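Local coordinates for protein PA0821 (Pseudomonas aeruginosa, PDB 7DRG) that probably acts as the immunity protein (antitoxin) that neutralises a putative VRR-NUC nuclease effector of the type VI secretion system, at residues V37-R41 with S149-Q155. Sequence-based numbering, arbitrary orientation.
Sequences VLCLR and SVPLLYQ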
loop_
_atom_site.group_PDB
_atom_site.type_symbol
_atom_site.label_atom_id
_atom_site.label_comp_id
_atom_site.label_asym_id
_atom_site.label_seq_id
_atom_site.Cartn_x
_atom_site.Cartn_y
_atom_site.Cartn_z
ATOM N N VAL B 37 -3.662 13.258 8.263
ATOM C CA VAL B 37 -3.605 12.873 9.692
ATOM C C VAL B 37 -4.775 11.939 9.971
ATOM O O VAL B 37 -5.855 12.233 9.579
ATOM C CB VAL B 37 -3.553 14.068 10.653
ATOM C CG1 VAL B 37 -4.723 14.992 10.471
ATOM C CG2 VAL B 37 -3.447 13.614 12.099
ATOM N N LEU B 38 -4.477 10.814 10.591
ATOM C CA LEU B 38 -5.502 9.820 10.937
ATOM C C LEU B 38 -6.287 10.337 12.139
ATOM O O LEU B 38 -5.696 10.695 13.118
ATOM C CB LEU B 38 -4.841 8.471 11.228
ATOM C CG LEU B 38 -5.782 7.285 11.410
ATOM C CD1 LEU B 38 -6.672 7.046 10.206
ATOM C CD2 LEU B 38 -5.020 6.038 11.781
ATOM N N CYS B 39 -7.597 10.353 12.004
ATOM C CA CYS B 39 -8.432 10.869 13.077
ATOM C C CYS B 39 -9.759 10.118 13.084
ATOM O O CYS B 39 -9.990 9.202 12.286
ATOM C CB CYS B 39 -8.625 12.381 12.919
ATOM S SG CYS B 39 -9.452 12.815 11.378
ATOM N N LEU B 40 -10.624 10.495 14.021
ATOM C CA LEU B 40 -11.979 9.966 14.103
ATOM C C LEU B 40 -12.915 11.005 13.494
ATOM O O LEU B 40 -13.140 12.064 14.087
ATOM C CB LEU B 40 -12.341 9.666 15.552
ATOM C CG LEU B 40 -13.786 9.281 15.853
ATOM C CD1 LEU B 40 -14.231 8.124 14.982
ATOM C CD2 LEU B 40 -13.897 8.925 17.337
ATOM N N ARG B 41 -13.468 10.696 12.325
ATOM C CA ARG B 41 -14.247 11.651 11.550
ATOM C C ARG B 41 -15.672 11.157 11.361
ATOM O O ARG B 41 -15.904 9.963 11.131
ATOM C CB ARG B 41 -13.607 11.894 10.180
ATOM C CG ARG B 41 -14.239 13.033 9.382
ATOM C CD ARG B 41 -13.392 13.345 8.134
ATOM N NE ARG B 41 -13.524 12.329 7.092
ATOM C CZ ARG B 41 -12.701 12.264 6.044
ATOM N NH1 ARG B 41 -11.709 13.132 5.948
ATOM N NH2 ARG B 41 -12.866 11.344 5.106
ATOM N N SER B 149 -14.315 16.116 13.108
ATOM C CA SER B 149 -13.411 15.081 13.576
ATOM C C SER B 149 -12.721 15.504 14.859
ATOM O O SER B 149 -12.577 16.692 15.154
ATOM C CB SER B 149 -12.356 14.744 12.515
ATOM O OG SER B 149 -11.411 15.798 12.393
ATOM N N VAL B 150 -12.269 14.496 15.600
ATOM C CA VAL B 150 -11.422 14.685 16.776
ATOM C C VAL B 150 -10.208 13.772 16.648
ATOM O O VAL B 150 -10.227 12.788 15.890
ATOM C CB VAL B 150 -12.188 14.382 18.085
ATOM C CG1 VAL B 150 -13.456 15.240 18.205
ATOM C CG2 VAL B 150 -12.511 12.879 18.182
ATOM N N PRO B 151 -9.141 14.056 17.399
ATOM C CA PRO B 151 -7.959 13.187 17.369
ATOM C C PRO B 151 -8.236 11.831 17.992
ATOM O O PRO B 151 -9.110 11.675 18.847
ATOM C CB PRO B 151 -6.921 13.959 18.196
ATOM C CG PRO B 151 -7.430 15.360 18.265
ATOM C CD PRO B 151 -8.910 15.282 18.181
ATOM N N LEU B 152 -7.456 10.841 17.559
ATOM C CA LEU B 152 -7.580 9.503 18.130
ATOM C C LEU B 152 -7.236 9.497 19.614
ATOM O O LEU B 152 -7.866 8.779 20.399
ATOM C CB LEU B 152 -6.685 8.524 17.370
ATOM C CG LEU B 152 -6.992 8.325 15.885
ATOM C CD1 LEU B 152 -6.133 7.195 15.325
ATOM C CD2 LEU B 152 -8.452 8.019 15.648
ATOM N N LEU B 153 -6.230 10.276 20.017
ATOM C CA LEU B 153 -5.860 10.313 21.428
ATOM C C LEU B 153 -6.967 10.939 22.261
ATOM O O LEU B 153 -7.232 10.496 23.385
ATOM C CB LEU B 153 -4.544 11.073 21.617
ATOM C CG LEU B 153 -3.997 11.131 23.049
ATOM C CD1 LEU B 153 -3.731 9.723 23.596
ATOM C CD2 LEU B 153 -2.739 11.985 23.115
ATOM N N TYR B 154 -7.637 11.959 21.722
ATOM C CA TYR B 154 -8.790 12.519 22.416
ATOM C C TYR B 154 -9.870 11.462 22.605
ATOM O O TYR B 154 -10.456 11.338 23.688
ATOM C CB TYR B 154 -9.344 13.728 21.651
ATOM C CG TYR B 154 -10.412 14.440 22.439
ATOM C CD1 TYR B 154 -10.080 15.441 23.336
ATOM C CD2 TYR B 154 -11.746 14.074 22.324
ATOM C CE1 TYR B 154 -11.048 16.071 24.081
ATOM C CE2 TYR B 154 -12.726 14.697 23.072
ATOM C CZ TYR B 154 -12.369 15.699 23.944
ATOM O OH TYR B 154 -13.334 16.323 24.699
ATOM N N GLN B 155 -10.156 10.700 21.547
ATOM C CA GLN B 155 -11.161 9.646 21.632
ATOM C C GLN B 155 -10.807 8.617 22.699
ATOM O O GLN B 155 -11.684 8.168 23.446
ATOM C CB GLN B 155 -11.332 8.973 20.265
ATOM C CG GLN B 155 -12.080 7.641 20.318
ATOM C CD GLN B 155 -13.531 7.782 20.754
ATOM O OE1 GLN B 155 -14.125 8.853 20.643
ATOM N NE2 GLN B 155 -14.108 6.688 21.238
HETATM O O HOH W 1 -5.628 11.820 15.466
#
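Leu-40 and Val-150 form the antiparallel hydrogen-bonded pair that joins strand 34-46 to strand 144-151. Leu-40 N donates almost straight to Val-150 O (3.0 Å, 164° at the hydrogen), and Val-150 N returns a bond to Leu-40 O. After Val-150 the chain turns at Pro-151, the N-cap residue, into helix 152-157; proline suits a position that needs no backbone N-H. Here one water bridges the segments, donating to Leu-38 O (2.6 Å) and accepting from Leu-152 N, a first-turn amide that lacks a helical acceptor.

Side-chain packing continues the contact. With CG turned anti to its carbonyl carbon (chi1 -62°), Leu-152 spreads its two methyls along the partner strand: CD1 meets Leu-38 CD2 at 3.9 Å, while CD2 lies over the backbone, 3.6 Å from Cys-39 C. Leu-40 CD2 crosses the bent Gln-155 side chain obliquely, in close van der Waals approach to Gln-155 OE1 (3.3 Å); Gln-155 NE2 bonds to Pro-159 O. On the other face, small Ser-149 suits its close non-hydrogen-bonded pairing with Arg-41, their CB atoms 3.9 Å apart. Cys-39 SG lies beside it, 3.7 Å from Ser-149 CB, and Ser-149 OG hydrogen-bonds to Ala-124 O and Asn-185 ND2.

Phe-162 of helix 161-173 packs on Leu-40, Val-150 and Gln-155, whereas strand 182-186 pairs with strand 34-46 and strand 126-131 with strand 144-151, placing this junction in the buried interior.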